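Local coordinates for protein precorrin-8x Methyl Mutase (Thermus thermophilus, PDB 1V9C) that probably catalyses the methyl migration that converts precorrin-8X to hydrogenobyrinate, a step in adenosylcobalamin biosynthesis, at residues 22-33 / 46-57. Sequence-based numbering, arbitrary orientation.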
ATOM      1  N   PRO B  22      -6.865   5.246  25.280  1.00 51.32           N
ATOM      2  CA  PRO B  22      -8.194   4.653  25.455  1.00 51.39           C
ATOM      3  C   PRO B  22      -8.864   4.365  24.122  1.00 49.18           C
ATOM      4  O   PRO B  22      -8.865   5.209  23.230  1.00 47.64           O
ATOM      5  CB  PRO B  22      -8.944   5.722  26.247  1.00 54.75           C
ATOM      6  CG  PRO B  22      -7.842   6.406  27.028  1.00 55.98           C
ATOM      7  CD  PRO B  22      -6.767   6.538  25.982  1.00 54.16           C
ATOM      8  N   HIS B  23      -9.434   3.177  23.983  1.00 46.09           N
ATOM      9  CA  HIS B  23     -10.107   2.836  22.742  1.00 47.66           C
ATOM     10  C   HIS B  23     -11.288   1.936  23.037  1.00 50.10           C
ATOM     11  O   HIS B  23     -11.289   1.212  24.027  1.00 53.84           O
ATOM     12  CB  HIS B  23      -9.145   2.118  21.802  1.00 46.58           C
ATOM     13  CG  HIS B  23      -8.766   0.745  22.263  1.00 42.46           C
ATOM     14  ND1 HIS B  23      -9.655  -0.308  22.267  1.00 43.22           N
ATOM     15  CD2 HIS B  23      -7.596   0.253  22.732  1.00 41.81           C
ATOM     16  CE1 HIS B  23      -9.047  -1.391  22.718  1.00 41.68           C
ATOM     17  NE2 HIS B  23      -7.798  -1.077  23.008  1.00 45.05           N
ATOM     18  N   GLY B  24     -12.290   1.965  22.171  1.00 50.59           N
ATOM     19  CA  GLY B  24     -13.448   1.126  22.397  1.00 51.74           C
ATOM     20  C   GLY B  24     -13.471  -0.152  21.583  1.00 52.71           C
ATOM     21  O   GLY B  24     -14.496  -0.465  20.981  1.00 57.20           O
ATOM     22  N   PHE B  25     -12.371  -0.904  21.561  1.00 47.56           N
ATOM     23  CA  PHE B  25     -12.347  -2.148  20.788  1.00 43.29           C
ATOM     24  C   PHE B  25     -12.338  -3.400  21.645  1.00 41.61           C
ATOM     25  O   PHE B  25     -11.873  -3.384  22.777  1.00 40.75           O
ATOM     26  CB  PHE B  25     -11.152  -2.160  19.812  1.00 35.90           C
ATOM     27  CG  PHE B  25     -11.294  -1.168  18.695  1.00 26.84           C
ATOM     28  CD1 PHE B  25     -10.596   0.027  18.712  1.00 21.52           C
ATOM     29  CD2 PHE B  25     -12.211  -1.389  17.675  1.00 30.04           C
ATOM     30  CE1 PHE B  25     -10.816   0.989  17.744  1.00 21.02           C
ATOM     31  CE2 PHE B  25     -12.437  -0.432  16.702  1.00 27.39           C
ATOM     32  CZ  PHE B  25     -11.738   0.761  16.740  1.00 28.08           C
ATOM     33  N   SER B  26     -12.861  -4.488  21.085  1.00 44.52           N
ATOM     34  CA  SER B  26     -12.928  -5.764  21.785  1.00 45.04           C
ATOM     35  C   SER B  26     -11.571  -6.446  21.770  1.00 48.09           C
ATOM     36  O   SER B  26     -10.623  -5.946  21.173  1.00 49.64           O
ATOM     37  CB  SER B  26     -13.956  -6.681  21.119  1.00 50.30           C
ATOM     38  OG  SER B  26     -13.386  -7.422  20.050  1.00 50.93           O
ATOM     39  N   PRO B  27     -11.456  -7.602  22.443  1.00 50.17           N
ATOM     40  CA  PRO B  27     -10.187  -8.333  22.481  1.00 48.67           C
ATOM     41  C   PRO B  27      -9.782  -8.869  21.110  1.00 47.41           C
ATOM     42  O   PRO B  27      -8.597  -8.982  20.805  1.00 48.59           O
ATOM     43  CB  PRO B  27     -10.470  -9.454  23.478  1.00 50.23           C
ATOM     44  CG  PRO B  27     -11.455  -8.815  24.420  1.00 49.43           C
ATOM     45  CD  PRO B  27     -12.388  -8.134  23.455  1.00 49.47           C
ATOM     46  N   LEU B  28     -10.769  -9.205  20.291  1.00 45.07           N
ATOM     47  CA  LEU B  28     -10.506  -9.728  18.954  1.00 44.69           C
ATOM     48  C   LEU B  28     -10.336  -8.626  17.930  1.00 41.31           C
ATOM     49  O   LEU B  28      -9.670  -8.807  16.922  1.00 42.28           O
ATOM     50  CB  LEU B  28     -11.649 -10.621  18.492  1.00 43.78           C
ATOM     51  CG  LEU B  28     -11.743 -12.017  19.075  1.00 44.74           C
ATOM     52  CD1 LEU B  28     -13.023 -12.650  18.553  1.00 48.87           C
ATOM     53  CD2 LEU B  28     -10.526 -12.840  18.692  1.00 36.47           C
ATOM     54  N   GLU B  29     -10.950  -7.482  18.192  1.00 39.06           N
ATOM     55  CA  GLU B  29     -10.883  -6.368  17.274  1.00 35.17           C
ATOM     56  C   GLU B  29      -9.588  -5.584  17.377  1.00 35.65           C
ATOM     57  O   GLU B  29      -9.059  -5.121  16.368  1.00 36.15           O
ATOM     58  CB  GLU B  29     -12.056  -5.425  17.522  1.00 37.60           C
ATOM     59  CG  GLU B  29     -13.421  -5.998  17.180  1.00 37.37           C
ATOM     60  CD  GLU B  29     -14.557  -5.138  17.719  1.00 41.04           C
ATOM     61  OE1 GLU B  29     -15.735  -5.441  17.425  1.00 45.04           O
ATOM     62  OE2 GLU B  29     -14.269  -4.161  18.443  1.00 39.77           O
ATOM     63  N   TRP B  30      -9.078  -5.433  18.593  1.00 30.60           N
ATOM     64  CA  TRP B  30      -7.865  -4.662  18.792  1.00 29.49           C
ATOM     65  C   TRP B  30      -6.661  -5.073  17.945  1.00 28.05           C
ATOM     66  O   TRP B  30      -6.080  -4.231  17.281  1.00 29.18           O
ATOM     67  CB  TRP B  30      -7.456  -4.643  20.269  1.00 27.44           C
ATOM     68  CG  TRP B  30      -6.271  -3.726  20.516  1.00 26.66           C
ATOM     69  CD1 TRP B  30      -5.073  -4.064  21.093  1.00 25.84           C
ATOM     70  CD2 TRP B  30      -6.143  -2.357  20.106  1.00 22.36           C
ATOM     71  NE1 TRP B  30      -4.206  -2.990  21.056  1.00 28.27           N
ATOM     72  CE2 TRP B  30      -4.837  -1.931  20.456  1.00 24.37           C
ATOM     73  CE3 TRP B  30      -6.999  -1.451  19.475  1.00 23.99           C
ATOM     74  CZ2 TRP B  30      -4.372  -0.638  20.193  1.00 26.63           C
ATOM     75  CZ3 TRP B  30      -6.531  -0.152  19.211  1.00 27.46           C
ATOM     76  CH2 TRP B  30      -5.229   0.237  19.570  1.00 26.76           C
ATOM     77  N   PRO B  31      -6.289  -6.366  17.944  1.00 27.42           N
ATOM     78  CA  PRO B  31      -5.138  -6.812  17.156  1.00 27.18           C
ATOM     79  C   PRO B  31      -5.229  -6.376  15.700  1.00 28.17           C
ATOM     80  O   PRO B  31      -4.220  -6.214  15.028  1.00 27.70           O
ATOM     81  CB  PRO B  31      -5.177  -8.330  17.306  1.00 28.16           C
ATOM     82  CG  PRO B  31      -5.851  -8.529  18.626  1.00 27.67           C
ATOM     83  CD  PRO B  31      -6.966  -7.520  18.552  1.00 28.02           C
ATOM     84  N   VAL B  32      -6.447  -6.184  15.212  1.00 26.04           N
ATOM     85  CA  VAL B  32      -6.626  -5.760  13.833  1.00 22.09           C
ATOM     86  C   VAL B  32      -6.303  -4.276  13.690  1.00 22.61           C
ATOM     87  O   VAL B  32      -5.592  -3.872  12.769  1.00 22.96           O
ATOM     88  CB  VAL B  32      -8.072  -6.033  13.376  1.00 23.25           C
ATOM     89  CG1 VAL B  32      -8.331  -5.418  12.012  1.00 21.34           C
ATOM     90  CG2 VAL B  32      -8.316  -7.537  13.352  1.00 18.93           C
ATOM     91  N   VAL B  33      -6.809  -3.471  14.623  1.00 23.28           N
ATOM     92  CA  VAL B  33      -6.600  -2.028  14.573  1.00 19.85           C
ATOM     93  C   VAL B  33      -5.143  -1.669  14.812  1.00 18.06           C
ATOM     94  O   VAL B  33      -4.618  -0.752  14.187  1.00 20.41           O
ATOM     95  CB  VAL B  33      -7.488  -1.280  15.605  1.00 21.43           C
ATOM     96  CG1 VAL B  33      -7.285   0.212  15.477  1.00 17.09           C
ATOM     97  CG2 VAL B  33      -8.974  -1.614  15.372  1.00 20.72           C
ATOM     98  N   LYS B  46      -7.448   4.407  15.008  1.00 29.87           N
ATOM     99  CA  LYS B  46      -8.021   3.929  16.269  1.00 33.50           C
ATOM    100  C   LYS B  46      -9.471   4.418  16.340  1.00 33.84           C
ATOM    101  O   LYS B  46     -10.352   3.727  16.840  1.00 37.65           O
ATOM    102  CB  LYS B  46      -7.262   4.516  17.461  1.00 33.72           C
ATOM    103  CG  LYS B  46      -7.652   3.912  18.797  1.00 33.77           C
ATOM    104  CD  LYS B  46      -6.970   4.629  19.960  1.00 38.14           C
ATOM    105  CE  LYS B  46      -7.609   5.973  20.269  1.00 35.33           C
ATOM    106  NZ  LYS B  46      -6.848   6.706  21.326  1.00 40.96           N
ATOM    107  N   ALA B  47      -9.690   5.619  15.820  1.00 32.74           N
ATOM    108  CA  ALA B  47     -10.998   6.257  15.819  1.00 39.86           C
ATOM    109  C   ALA B  47     -11.806   6.020  14.540  1.00 38.63           C
ATOM    110  O   ALA B  47     -13.030   6.060  14.564  1.00 42.70           O
ATOM    111  CB  ALA B  47     -10.827   7.759  16.051  1.00 37.03           C
ATOM    112  N   LEU B  48     -11.124   5.762  13.431  1.00 38.72           N
ATOM    113  CA  LEU B  48     -11.810   5.553  12.160  1.00 31.75           C
ATOM    114  C   LEU B  48     -12.244   4.123  11.901  1.00 31.03           C
ATOM    115  O   LEU B  48     -13.159   3.880  11.123  1.00 33.50           O
ATOM    116  CB  LEU B  48     -10.915   6.004  11.010  1.00 31.78           C
ATOM    117  CG  LEU B  48     -10.338   7.421  11.092  1.00 33.71           C
ATOM    118  CD1 LEU B  48      -9.552   7.700   9.812  1.00 26.06           C
ATOM    119  CD2 LEU B  48     -11.469   8.458  11.277  1.00 28.22           C
ATOM    120  N   THR B  49     -11.600   3.168  12.551  1.00 28.90           N
ATOM    121  CA  THR B  49     -11.935   1.781  12.297  1.00 30.55           C
ATOM    122  C   THR B  49     -13.168   1.286  13.025  1.00 30.47           C
ATOM    123  O   THR B  49     -13.250   1.356  14.246  1.00 30.18           O
ATOM    124  CB  THR B  49     -10.742   0.876  12.620  1.00 30.05           C
ATOM    125  OG1 THR B  49      -9.597   1.344  11.901  1.00 22.63           O
ATOM    126  CG2 THR B  49     -11.036  -0.548  12.213  1.00 25.86           C
ATOM    127  N   ARG B  50     -14.115   0.762  12.258  1.00 31.02           N
ATOM    128  CA  ARG B  50     -15.359   0.259  12.813  1.00 35.83           C
ATOM    129  C   ARG B  50     -15.642  -1.170  12.367  1.00 35.35           C
ATOM    130  O   ARG B  50     -15.445  -1.528  11.202  1.00 34.71           O
ATOM    131  CB  ARG B  50     -16.513   1.177  12.396  1.00 41.17           C
ATOM    132  CG  ARG B  50     -17.754   1.008  13.244  1.00 55.72           C
ATOM    133  CD  ARG B  50     -18.451   2.339  13.461  1.00 62.48           C
ATOM    134  NE  ARG B  50     -19.759   2.397  12.817  1.00 69.85           N
ATOM    135  CZ  ARG B  50     -20.558   3.457  12.856  1.00 72.27           C
ATOM    136  NH1 ARG B  50     -20.177   4.547  13.511  1.00 73.53           N
ATOM    137  NH2 ARG B  50     -21.736   3.431  12.243  1.00 73.65           N
ATOM    138  N   PHE B  51     -16.096  -1.994  13.303  1.00 36.37           N
ATOM    139  CA  PHE B  51     -16.402  -3.382  12.991  1.00 38.80           C
ATOM    140  C   PHE B  51     -17.898  -3.656  13.082  1.00 39.05           C
ATOM    141  O   PHE B  51     -18.634  -2.922  13.726  1.00 41.17           O
ATOM    142  CB  PHE B  51     -15.688  -4.319  13.966  1.00 36.42           C
ATOM    143  CG  PHE B  51     -14.203  -4.203  13.945  1.00 34.18           C
ATOM    144  CD1 PHE B  51     -13.572  -3.106  14.511  1.00 32.13           C
ATOM    145  CD2 PHE B  51     -13.426  -5.203  13.360  1.00 34.32           C
ATOM    146  CE1 PHE B  51     -12.185  -3.005  14.499  1.00 30.56           C
ATOM    147  CE2 PHE B  51     -12.038  -5.108  13.343  1.00 30.00           C
ATOM    148  CZ  PHE B  51     -11.420  -4.007  13.916  1.00 29.10           C
ATOM    149  N   SER B  52     -18.348  -4.712  12.424  1.00 40.62           N
ATOM    150  CA  SER B  52     -19.750  -5.081  12.515  1.00 41.78           C
ATOM    151  C   SER B  52     -19.752  -6.242  13.496  1.00 46.37           C
ATOM    152  O   SER B  52     -18.717  -6.886  13.708  1.00 46.77           O
ATOM    153  CB  SER B  52     -20.296  -5.554  11.172  1.00 37.18           C
ATOM    154  OG  SER B  52     -19.832  -6.856  10.861  1.00 41.14           O
ATOM    155  N   GLN B  53     -20.908  -6.504  14.095  1.00 48.11           N
ATOM    156  CA  GLN B  53     -21.061  -7.592  15.051  1.00 48.68           C
ATOM    157  C   GLN B  53     -20.603  -8.919  14.443  1.00 44.98           C
ATOM    158  O   GLN B  53     -21.051  -9.297  13.360  1.00 45.94           O
ATOM    159  CB  GLN B  53     -22.531  -7.686  15.466  1.00 56.76           C
ATOM    160  CG  GLN B  53     -22.836  -8.715  16.537  1.00 61.52           C
ATOM    161  CD  GLN B  53     -24.312  -8.752  16.876  1.00 68.50           C
ATOM    162  OE1 GLN B  53     -24.892  -7.742  17.288  1.00 68.35           O
ATOM    163  NE2 GLN B  53     -24.934  -9.916  16.700  1.00 70.30           N
ATOM    164  N   GLY B  54     -19.699  -9.607  15.136  1.00 42.58           N
ATOM    165  CA  GLY B  54     -19.191 -10.889  14.659  1.00 39.36           C
ATOM    166  C   GLY B  54     -18.227 -10.888  13.475  1.00 35.26           C
ATOM    167  O   GLY B  54     -17.883 -11.956  12.968  1.00 39.36           O
ATOM    168  N   ALA B  55     -17.789  -9.707  13.035  1.00 35.66           N
ATOM    169  CA  ALA B  55     -16.871  -9.575  11.894  1.00 33.62           C
ATOM    170  C   ALA B  55     -15.571 -10.382  12.026  1.00 31.19           C
ATOM    171  O   ALA B  55     -15.270 -11.234  11.192  1.00 33.28           O
ATOM    172  CB  ALA B  55     -16.543  -8.098  11.658  1.00 31.11           C
ATOM    173  N   VAL B  56     -14.812 -10.120  13.077  1.00 31.24           N
ATOM    174  CA  VAL B  56     -13.557 -10.827  13.281  1.00 34.50           C
ATOM    175  C   VAL B  56     -13.716 -12.347  13.315  1.00 38.06           C
ATOM    176  O   VAL B  56     -12.992 -13.070  12.607  1.00 34.93           O
ATOM    177  CB  VAL B  56     -12.870 -10.368  14.573  1.00 32.20           C
ATOM    178  CG1 VAL B  56     -11.494 -11.012  14.685  1.00 31.73           C
ATOM    179  CG2 VAL B  56     -12.724  -8.867  14.561  1.00 29.04           C
ATOM    180  N   GLU B  57     -14.656 -12.832  14.131  1.00 39.95           N
ATOM    181  CA  GLU B  57     -14.898 -14.270  14.237  1.00 38.83           C
ATOM    182  C   GLU B  57     -15.296 -14.812  12.873  1.00 39.14           C
ATOM    183  O   GLU B  57     -14.914 -15.921  12.494  1.00 40.17           O
ATOM    184  CB  GLU B  57     -16.003 -14.573  15.254  1.00 46.16           C
ATOM    185  CG  GLU B  57     -15.785 -13.960  16.632  1.00 50.96           C
ATOM    186  CD  GLU B  57     -16.480 -12.616  16.786  1.00 56.58           C
ATOM    187  OE1 GLU B  57     -16.282 -11.739  15.917  1.00 55.88           O
ATOM    188  OE2 GLU B  57     -17.224 -12.440  17.780  1.00 56.37           O
TER
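F25, E29 and F51 all turn CG away from the carbonyl carbon (chi1 -69°, -67° and -60°), and this brings the three side chains together where the loop leading into helix 30-40 packs on strand 49-51, the outermost strand at one end of the chain's doubly wound, mixed sheet. The extended chain of E29 runs antiparallel to the F51 side chain, its carboxylate lying nearly parallel to the ring over the CG end, while E29 CG sits over the centre, 3.8 Å from the F51 centroid in a CH-pi contact. S26 N holds that carboxylate, donating to E29 OE2 from above its plane. At the F51 rim, F51 CE1 meets F25 CE2 at 3.4 Å, and V33 CG2 lies 3.6 Å from F51 CE1 while also sitting over one face of the F25 ring. An alanine in place of F51 would probably open a gap between F25 and V33 and strip the E29 chain of the ring it lies on. Toward helix 55-65, V56 CG1 packs on L28 CB at 3.8 Å; helix 190-205 contributes L200 and L203 to V56. At the other end, K46 NZ, already bonded to A20 O, adds a weak hydrogen bond to P22 O at 3.2 Å.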